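Autoinducer 2-binding protein LsrB (Clostridium saccharobutylicum DSM 13864, PDB 6DSP) binds the quorum-sensing signal autoinducer-2, held as a tetrahydroxytetrahydrofuran, and belongs to the bacterial solute-binding proteins with a periplasmic-binding-protein fold. Local coordinates at residues V117-G125 and Q276-I287; A153-S161 and D216-A227. All coordinates share one frame; numbering follows the deposited sequence.

Interaction 1. Residues V117-G125 and Q276-I287; sequences VRKVMVSQG and QGAMGCYMAYYI
Val122 sets its two methyl groups into the flank of helix 276-287, and this is where strand 120-123 and the helix come closest. With CG2 anti to its own carbonyl carbon, that methyl drops onto the bare backbone of Gly280, 3.6 Å from Gly280 CA, while CG1 leans against CG of Gln276 and CB of Met279. The CA atoms of Val122 and Gly280 are 5.5 Å apart at this point. The segments run almost antiparallel, at 167°, and the packing opens toward the start of the strand. There Val120 CG2 reaches CE of Met283 at 4.2 Å, and Ile287 CD1 touches both Val120 CG2 and Lys119 CB. Lys119 and Ile287 form the partly exposed side, where the lysine chain bends away and its NZ bonds to Ser325.

At the other end the contact turns polar. Gln276, extended from chi1 (-176°) onward, slides antiparallel past Val122 and delivers one amide nitrogen to two acceptors. NE2 donates to Val122 O at 3.1 Å, close to its own amide plane, and to Gln124 OE1 at 2.9 Å; both oxygens are approached from above their carbonyl planes. The two side-chain amides stand 78° apart. Gln124 NE2 bonds to Asp110, another pocket residue, and Gln124 itself touches the bound ligand. Gln276 thus acts as a second-shell residue: together with the Asp110 bond to NE2, its bond to OE1 probably holds the Gln124 amide in one orientation, OE1 toward Gln276 and NE2 toward Asp110.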
# COMPACT_ATOMS: atom_id res chain seq x y z
N VAL A 117 -15.98 0.39 11.51
CA VAL A 117 -16.45 1.64 10.90
C VAL A 117 -16.35 1.62 9.38
O VAL A 117 -16.46 2.67 8.74
CB VAL A 117 -15.81 2.89 11.52
CG1 VAL A 117 -16.02 2.89 13.03
CG2 VAL A 117 -14.33 3.02 11.18
N ARG A 118 -16.17 0.45 8.77
CA ARG A 118 -16.30 0.34 7.32
C ARG A 118 -16.90 -1.02 6.99
O ARG A 118 -16.84 -1.96 7.79
CB ARG A 118 -14.93 0.51 6.63
CG ARG A 118 -13.78 -0.48 7.11
CD ARG A 118 -13.87 -1.75 6.36
NE ARG A 118 -12.75 -2.64 6.71
CZ ARG A 118 -12.93 -3.92 7.04
NH1 ARG A 118 -14.16 -4.44 7.08
NH2 ARG A 118 -11.88 -4.67 7.26
N LYS A 119 -17.46 -1.14 5.79
CA LYS A 119 -18.14 -2.36 5.37
C LYS A 119 -17.18 -3.35 4.73
O LYS A 119 -16.99 -4.45 5.24
CB LYS A 119 -19.37 -2.06 4.48
CG LYS A 119 -20.39 -1.10 5.13
CD LYS A 119 -20.57 -1.35 6.62
CE LYS A 119 -21.21 -2.68 6.93
NZ LYS A 119 -21.34 -2.95 8.44
N VAL A 120 -16.53 -2.97 3.65
CA VAL A 120 -15.61 -3.84 2.94
C VAL A 120 -14.30 -3.10 2.77
O VAL A 120 -14.27 -1.89 2.49
CB VAL A 120 -16.17 -4.21 1.56
CG1 VAL A 120 -15.14 -4.97 0.71
CG2 VAL A 120 -17.43 -5.07 1.72
N MET A 121 -13.20 -3.83 2.93
CA MET A 121 -11.84 -3.40 2.61
C MET A 121 -11.35 -4.17 1.39
O MET A 121 -11.49 -5.40 1.37
CB MET A 121 -10.94 -3.74 3.80
CG MET A 121 -9.44 -3.71 3.52
SD MET A 121 -8.81 -2.06 3.19
CE MET A 121 -7.11 -2.52 2.92
N VAL A 122 -10.84 -3.48 0.35
CA VAL A 122 -10.19 -4.13 -0.78
C VAL A 122 -8.68 -4.06 -0.60
O VAL A 122 -8.06 -2.99 -0.73
CB VAL A 122 -10.63 -3.57 -2.14
CG1 VAL A 122 -9.91 -4.32 -3.24
CG2 VAL A 122 -12.15 -3.75 -2.28
N SER A 123 -8.09 -5.21 -0.28
CA SER A 123 -6.69 -5.27 0.11
C SER A 123 -5.84 -5.98 -0.93
O SER A 123 -6.23 -7.02 -1.49
CB SER A 123 -6.57 -6.01 1.45
OG SER A 123 -5.20 -6.16 1.80
N GLN A 124 -4.62 -5.48 -1.11
CA GLN A 124 -3.64 -6.03 -2.01
C GLN A 124 -3.03 -7.35 -1.53
O GLN A 124 -2.35 -8.02 -2.32
CB GLN A 124 -2.50 -5.02 -2.24
CG GLN A 124 -1.83 -4.47 -0.97
CD GLN A 124 -2.45 -3.18 -0.46
OE1 GLN A 124 -3.68 -3.06 -0.36
NE2 GLN A 124 -1.62 -2.23 -0.04
N GLY A 125 -3.24 -7.76 -0.28
CA GLY A 125 -2.74 -9.05 0.17
C GLY A 125 -2.70 -9.12 1.68
O GLY A 125 -2.89 -8.13 2.38
N GLN A 276 -7.40 -2.41 -8.33
CA GLN A 276 -7.72 -2.35 -6.90
C GLN A 276 -8.60 -1.14 -6.58
O GLN A 276 -9.60 -1.26 -5.87
CB GLN A 276 -6.43 -2.29 -6.08
CG GLN A 276 -6.72 -2.34 -4.58
CD GLN A 276 -5.49 -2.11 -3.73
OE1 GLN A 276 -4.43 -1.74 -4.24
NE2 GLN A 276 -5.60 -2.40 -2.44
N GLY A 277 -8.21 0.05 -7.07
CA GLY A 277 -9.04 1.22 -6.83
C GLY A 277 -10.42 1.05 -7.43
O GLY A 277 -11.43 1.40 -6.82
N ALA A 278 -10.48 0.50 -8.64
CA ALA A 278 -11.78 0.25 -9.27
C ALA A 278 -12.61 -0.71 -8.44
O ALA A 278 -13.81 -0.48 -8.25
CB ALA A 278 -11.58 -0.31 -10.68
N MET A 279 -12.01 -1.78 -7.93
CA MET A 279 -12.75 -2.73 -7.13
C MET A 279 -13.28 -2.10 -5.84
O MET A 279 -14.42 -2.37 -5.43
CB MET A 279 -11.86 -3.93 -6.81
CG MET A 279 -11.59 -4.83 -8.02
SD MET A 279 -10.24 -5.99 -7.71
CE MET A 279 -11.00 -7.00 -6.46
N GLY A 280 -12.45 -1.29 -5.16
CA GLY A 280 -12.92 -0.62 -3.96
C GLY A 280 -14.11 0.26 -4.25
O GLY A 280 -15.10 0.25 -3.52
N CYS A 281 -14.03 1.02 -5.34
CA CYS A 281 -15.15 1.88 -5.71
C CYS A 281 -16.36 1.06 -6.13
O CYS A 281 -17.50 1.44 -5.82
CB CYS A 281 -14.74 2.83 -6.83
SG CYS A 281 -13.56 4.08 -6.28
N TYR A 282 -16.15 -0.07 -6.81
CA TYR A 282 -17.28 -0.93 -7.17
C TYR A 282 -18.00 -1.46 -5.92
O TYR A 282 -19.24 -1.48 -5.86
CB TYR A 282 -16.85 -2.11 -8.04
CG TYR A 282 -18.07 -2.85 -8.54
CD1 TYR A 282 -18.72 -2.45 -9.70
CD2 TYR A 282 -18.62 -3.90 -7.80
CE1 TYR A 282 -19.87 -3.09 -10.14
CE2 TYR A 282 -19.79 -4.55 -8.24
CZ TYR A 282 -20.40 -4.14 -9.42
OH TYR A 282 -21.55 -4.75 -9.90
N MET A 283 -17.24 -1.93 -4.92
CA MET A 283 -17.88 -2.44 -3.71
C MET A 283 -18.69 -1.35 -3.03
O MET A 283 -19.80 -1.61 -2.55
CB MET A 283 -16.83 -3.02 -2.76
CG MET A 283 -16.11 -4.27 -3.33
SD MET A 283 -17.24 -5.61 -3.88
CE MET A 283 -18.09 -5.97 -2.33
N ALA A 284 -18.14 -0.14 -2.95
CA ALA A 284 -18.89 0.98 -2.37
C ALA A 284 -20.18 1.25 -3.15
O ALA A 284 -21.25 1.42 -2.56
CB ALA A 284 -18.01 2.21 -2.34
N TYR A 285 -20.10 1.28 -4.48
CA TYR A 285 -21.26 1.51 -5.34
C TYR A 285 -22.28 0.39 -5.19
O TYR A 285 -23.49 0.63 -5.11
CB TYR A 285 -20.79 1.59 -6.78
CG TYR A 285 -21.83 1.28 -7.82
CD1 TYR A 285 -22.77 2.24 -8.20
CD2 TYR A 285 -21.85 0.05 -8.45
CE1 TYR A 285 -23.74 1.96 -9.17
CE2 TYR A 285 -22.81 -0.24 -9.43
CZ TYR A 285 -23.74 0.72 -9.77
OH TYR A 285 -24.68 0.42 -10.74
N TYR A 286 -21.80 -0.85 -5.12
CA TYR A 286 -22.68 -2.01 -5.04
C TYR A 286 -23.49 -1.98 -3.75
O TYR A 286 -24.71 -2.21 -3.75
CB TYR A 286 -21.82 -3.27 -5.12
CG TYR A 286 -22.57 -4.57 -5.18
CD1 TYR A 286 -23.14 -5.00 -6.36
CD2 TYR A 286 -22.69 -5.37 -4.06
CE1 TYR A 286 -23.84 -6.20 -6.43
CE2 TYR A 286 -23.37 -6.58 -4.12
CZ TYR A 286 -23.95 -7.00 -5.32
OH TYR A 286 -24.63 -8.20 -5.44
N ILE A 287 -22.83 -1.65 -2.64
CA ILE A 287 -23.54 -1.55 -1.37
C ILE A 287 -24.44 -0.31 -1.33
O ILE A 287 -25.60 -0.39 -0.92
CB ILE A 287 -22.54 -1.55 -0.21
CG1 ILE A 287 -21.82 -2.91 -0.13
CG2 ILE A 287 -23.24 -1.18 1.11
CD1 ILE A 287 -20.61 -2.83 0.79

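Interaction 2. Residues A153-S161 and D216-A227; sequences AIKYCWHYS and DIDLIICNDSTA. With PAV ((2R,4S)-2-methyl-2,3,3,4-tetrahydroxytetrahydrofuran), chain C.
Asn223 folds its CG between its backbone N and carbonyl carbon (chi1 50°), and Tyr160 does the same with its ring (chi1 57°), so that the amide meets the tyrosine: ND2 lies over one ring face, toward the rim, with the planes 58° apart. Asn223 OD1 points to the edge of the Trp158 ring, 3.3 Å from CE3, and is buried without a hydrogen-bonding partner. Ile221 runs alongside Trp158, its CG2 making a CH-pi contact with the six-membered ring, 4.0 Å from the centroid. Beyond the strand, Ala227 CB sits over the centre of the His159 ring.

These side chains hang on two neighbouring parallel strands, 155-160 and 219-222, in the middle of the four-stranded sheet of one lobe of the periplasmic-binding-protein fold. Backbone bonds alternate along the pair, with His159 N donating to Ile221 O at 2.9 Å. At the outer end Lys155 O takes both Asp218 N and Leu219 N, Lys155 N gives a nearly straight bond to the anti lone pair of Asp218 OD2, and Lys155 NZ forms a salt bridge with Asp216 OD2.

At the cleft end Asp224 OD2 caps the helix beginning at Ala227, accepting from Thr226 N and Ala227 N, while its OD1 bonds to Gln168. The turn held this way presents Ser225 N to ring oxygen O5 of the ligand at 2.9 Å.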
# COMPACT_ATOMS: atom_id res chain seq x y z
N ALA A 153 25.55 -12.10 7.82
CA ALA A 153 24.94 -11.23 8.82
C ALA A 153 24.50 -9.93 8.13
O ALA A 153 25.05 -8.85 8.33
CB ALA A 153 25.91 -10.97 9.97
N ILE A 154 23.50 -10.09 7.26
CA ILE A 154 22.99 -8.98 6.44
C ILE A 154 22.51 -7.85 7.35
O ILE A 154 21.65 -8.05 8.21
CB ILE A 154 21.84 -9.49 5.55
CG1 ILE A 154 22.30 -10.56 4.53
CG2 ILE A 154 21.06 -8.32 4.88
CD1 ILE A 154 23.41 -10.11 3.59
N LYS A 155 23.02 -6.64 7.11
CA LYS A 155 22.61 -5.45 7.83
C LYS A 155 21.48 -4.79 7.06
O LYS A 155 21.59 -4.55 5.85
CB LYS A 155 23.79 -4.48 7.95
CG LYS A 155 24.84 -4.93 8.96
CD LYS A 155 25.92 -3.88 9.15
CE LYS A 155 26.83 -4.25 10.30
NZ LYS A 155 27.85 -3.22 10.60
N TYR A 156 20.37 -4.53 7.74
CA TYR A 156 19.21 -4.00 7.02
C TYR A 156 18.39 -3.09 7.93
O TYR A 156 18.58 -3.03 9.14
CB TYR A 156 18.32 -5.14 6.50
CG TYR A 156 17.52 -5.78 7.60
CD1 TYR A 156 18.08 -6.75 8.45
CD2 TYR A 156 16.20 -5.40 7.82
CE1 TYR A 156 17.33 -7.29 9.47
CE2 TYR A 156 15.47 -5.95 8.84
CZ TYR A 156 16.02 -6.86 9.66
OH TYR A 156 15.27 -7.40 10.67
N CYS A 157 17.45 -2.38 7.30
CA CYS A 157 16.40 -1.70 8.06
C CYS A 157 15.22 -1.47 7.14
O CYS A 157 15.29 -1.73 5.93
CB CYS A 157 16.88 -0.37 8.67
SG CYS A 157 17.15 0.99 7.53
N TRP A 158 14.14 -0.96 7.73
CA TRP A 158 12.92 -0.60 7.02
C TRP A 158 12.81 0.93 6.93
O TRP A 158 13.17 1.65 7.87
CB TRP A 158 11.68 -1.12 7.77
CG TRP A 158 11.60 -2.60 7.90
CD1 TRP A 158 12.33 -3.40 8.75
CD2 TRP A 158 10.70 -3.47 7.21
NE1 TRP A 158 11.95 -4.71 8.58
CE2 TRP A 158 10.95 -4.78 7.65
CE3 TRP A 158 9.71 -3.26 6.25
CZ2 TRP A 158 10.27 -5.89 7.14
CZ3 TRP A 158 9.02 -4.34 5.75
CH2 TRP A 158 9.28 -5.64 6.20
N HIS A 159 12.35 1.41 5.77
CA HIS A 159 12.12 2.84 5.50
C HIS A 159 10.73 2.94 4.88
O HIS A 159 10.51 2.45 3.76
CB HIS A 159 13.20 3.38 4.54
CG HIS A 159 12.96 4.79 4.08
ND1 HIS A 159 13.74 5.40 3.11
CD2 HIS A 159 12.01 5.71 4.42
CE1 HIS A 159 13.29 6.62 2.88
NE2 HIS A 159 12.24 6.83 3.66
N TYR A 160 9.79 3.53 5.61
CA TYR A 160 8.43 3.66 5.06
C TYR A 160 7.82 4.97 5.55
O TYR A 160 8.53 5.91 5.90
CB TYR A 160 7.63 2.37 5.26
CG TYR A 160 7.46 1.82 6.66
CD1 TYR A 160 8.46 1.07 7.27
CD2 TYR A 160 6.25 1.99 7.33
CE1 TYR A 160 8.24 0.49 8.52
CE2 TYR A 160 6.05 1.43 8.58
CZ TYR A 160 7.05 0.68 9.16
OH TYR A 160 6.87 0.07 10.37
N SER A 161 6.48 5.04 5.52
CA SER A 161 5.81 6.32 5.71
C SER A 161 5.77 6.79 7.16
O SER A 161 6.22 7.89 7.47
CB SER A 161 4.41 6.26 5.11
OG SER A 161 3.60 5.29 5.76
N ASP A 216 27.56 0.98 5.69
CA ASP A 216 27.75 -0.42 5.32
C ASP A 216 26.45 -1.23 5.31
O ASP A 216 26.50 -2.48 5.30
CB ASP A 216 28.77 -1.08 6.25
CG ASP A 216 28.30 -1.13 7.69
OD1 ASP A 216 27.24 -0.59 8.02
OD2 ASP A 216 29.02 -1.67 8.53
N ILE A 217 25.30 -0.57 5.30
CA ILE A 217 24.05 -1.31 5.27
C ILE A 217 23.98 -2.15 3.98
O ILE A 217 24.45 -1.73 2.91
CB ILE A 217 22.86 -0.33 5.42
CG1 ILE A 217 21.59 -1.07 5.82
CG2 ILE A 217 22.69 0.52 4.14
CD1 ILE A 217 20.50 -0.12 6.35
N ASP A 218 23.36 -3.33 4.09
CA ASP A 218 23.25 -4.22 2.94
C ASP A 218 21.91 -4.12 2.23
O ASP A 218 21.84 -4.30 1.00
CB ASP A 218 23.41 -5.69 3.37
CG ASP A 218 24.83 -6.02 3.78
OD1 ASP A 218 25.75 -5.84 2.95
OD2 ASP A 218 25.00 -6.43 4.95
N LEU A 219 20.84 -3.87 2.98
CA LEU A 219 19.48 -3.96 2.45
C LEU A 219 18.62 -2.89 3.09
O LEU A 219 18.61 -2.76 4.33
CB LEU A 219 18.91 -5.36 2.83
CG LEU A 219 17.42 -5.58 2.60
CD1 LEU A 219 17.08 -5.49 1.09
CD2 LEU A 219 17.00 -6.90 3.22
N ILE A 220 17.88 -2.15 2.27
CA ILE A 220 16.89 -1.19 2.79
C ILE A 220 15.55 -1.57 2.22
O ILE A 220 15.38 -1.57 0.99
CB ILE A 220 17.25 0.27 2.42
CG1 ILE A 220 18.71 0.59 2.79
CG2 ILE A 220 16.24 1.23 3.15
CD1 ILE A 220 19.17 1.95 2.30
N ILE A 221 14.61 -1.95 3.09
CA ILE A 221 13.28 -2.40 2.66
C ILE A 221 12.37 -1.18 2.71
O ILE A 221 12.06 -0.68 3.79
CB ILE A 221 12.73 -3.53 3.55
CG1 ILE A 221 13.72 -4.73 3.60
CG2 ILE A 221 11.37 -3.96 3.03
CD1 ILE A 221 13.30 -5.78 4.64
N CYS A 222 11.93 -0.73 1.54
CA CYS A 222 11.17 0.52 1.41
C CYS A 222 9.72 0.19 1.05
O CYS A 222 9.31 0.34 -0.11
CB CYS A 222 11.81 1.37 0.31
SG CYS A 222 13.50 1.84 0.75
N ASN A 223 8.93 -0.24 2.05
CA ASN A 223 7.55 -0.66 1.85
C ASN A 223 6.57 0.51 1.78
O ASN A 223 5.58 0.56 2.51
CB ASN A 223 7.12 -1.66 2.93
CG ASN A 223 7.44 -1.17 4.36
OD1 ASN A 223 8.55 -0.69 4.63
ND2 ASN A 223 6.50 -1.36 5.27
N ASP A 224 6.86 1.46 0.89
CA ASP A 224 6.06 2.66 0.70
C ASP A 224 6.44 3.27 -0.65
O ASP A 224 7.62 3.33 -1.01
CB ASP A 224 6.32 3.66 1.82
CG ASP A 224 5.69 5.01 1.53
OD1 ASP A 224 4.44 5.10 1.62
OD2 ASP A 224 6.42 5.95 1.14
N SER A 225 5.42 3.74 -1.38
CA SER A 225 5.58 4.22 -2.75
C SER A 225 6.35 5.54 -2.87
O SER A 225 6.71 5.92 -3.99
CB SER A 225 4.24 4.35 -3.46
OG SER A 225 3.48 5.38 -2.89
N THR A 226 6.57 6.25 -1.76
CA THR A 226 7.42 7.43 -1.72
C THR A 226 8.81 7.08 -1.23
O THR A 226 9.82 7.51 -1.80
CB THR A 226 6.81 8.52 -0.80
OG1 THR A 226 5.44 8.74 -1.14
CG2 THR A 226 7.53 9.82 -0.99
N ALA A 227 8.89 6.27 -0.17
CA ALA A 227 10.20 5.88 0.35
C ALA A 227 11.04 5.16 -0.69
O ALA A 227 12.25 5.36 -0.75
CB ALA A 227 10.03 4.97 1.55
O2 PAV C . 3.33 0.60 -0.26
C2 PAV C . 2.27 1.43 -0.77
C1 PAV C . 2.13 1.36 -2.30
O5 PAV C . 2.79 2.86 -0.55
C5 PAV C . 1.70 3.67 -0.47
C4 PAV C . 0.45 2.77 -0.40
O4 PAV C . -0.45 3.24 0.61
C3 PAV C . 1.07 1.40 -0.11
O3 PAV C . 0.26 0.38 -0.63
O13 PAV C . 1.28 1.24 1.27

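From the N terminus, the chain reaches 117-125 first, on a strand of the eight-stranded mixed sheet, and then passes to the four-stranded parallel sheet. Interaction 2 closes there: 153-161 pairs with 216-227 after helix 166-182, strand 187-195 and helix 200-213. The chain later returns, and helix 273-288 docks on strand 120-123, closing interaction 1 around the whole excursion. Interaction 2 is therefore nested within interaction 1 and does not cross it. Their centres lie about 30 Å apart, on opposite sides of the chain's centre. Each contact lies within one lobe, joining strand to helix in interaction 1 and strand to strand in interaction 2, and each brings pocket residues, Gln124 and Asn223 to Ser225, to the autoinducer bound between the lobes.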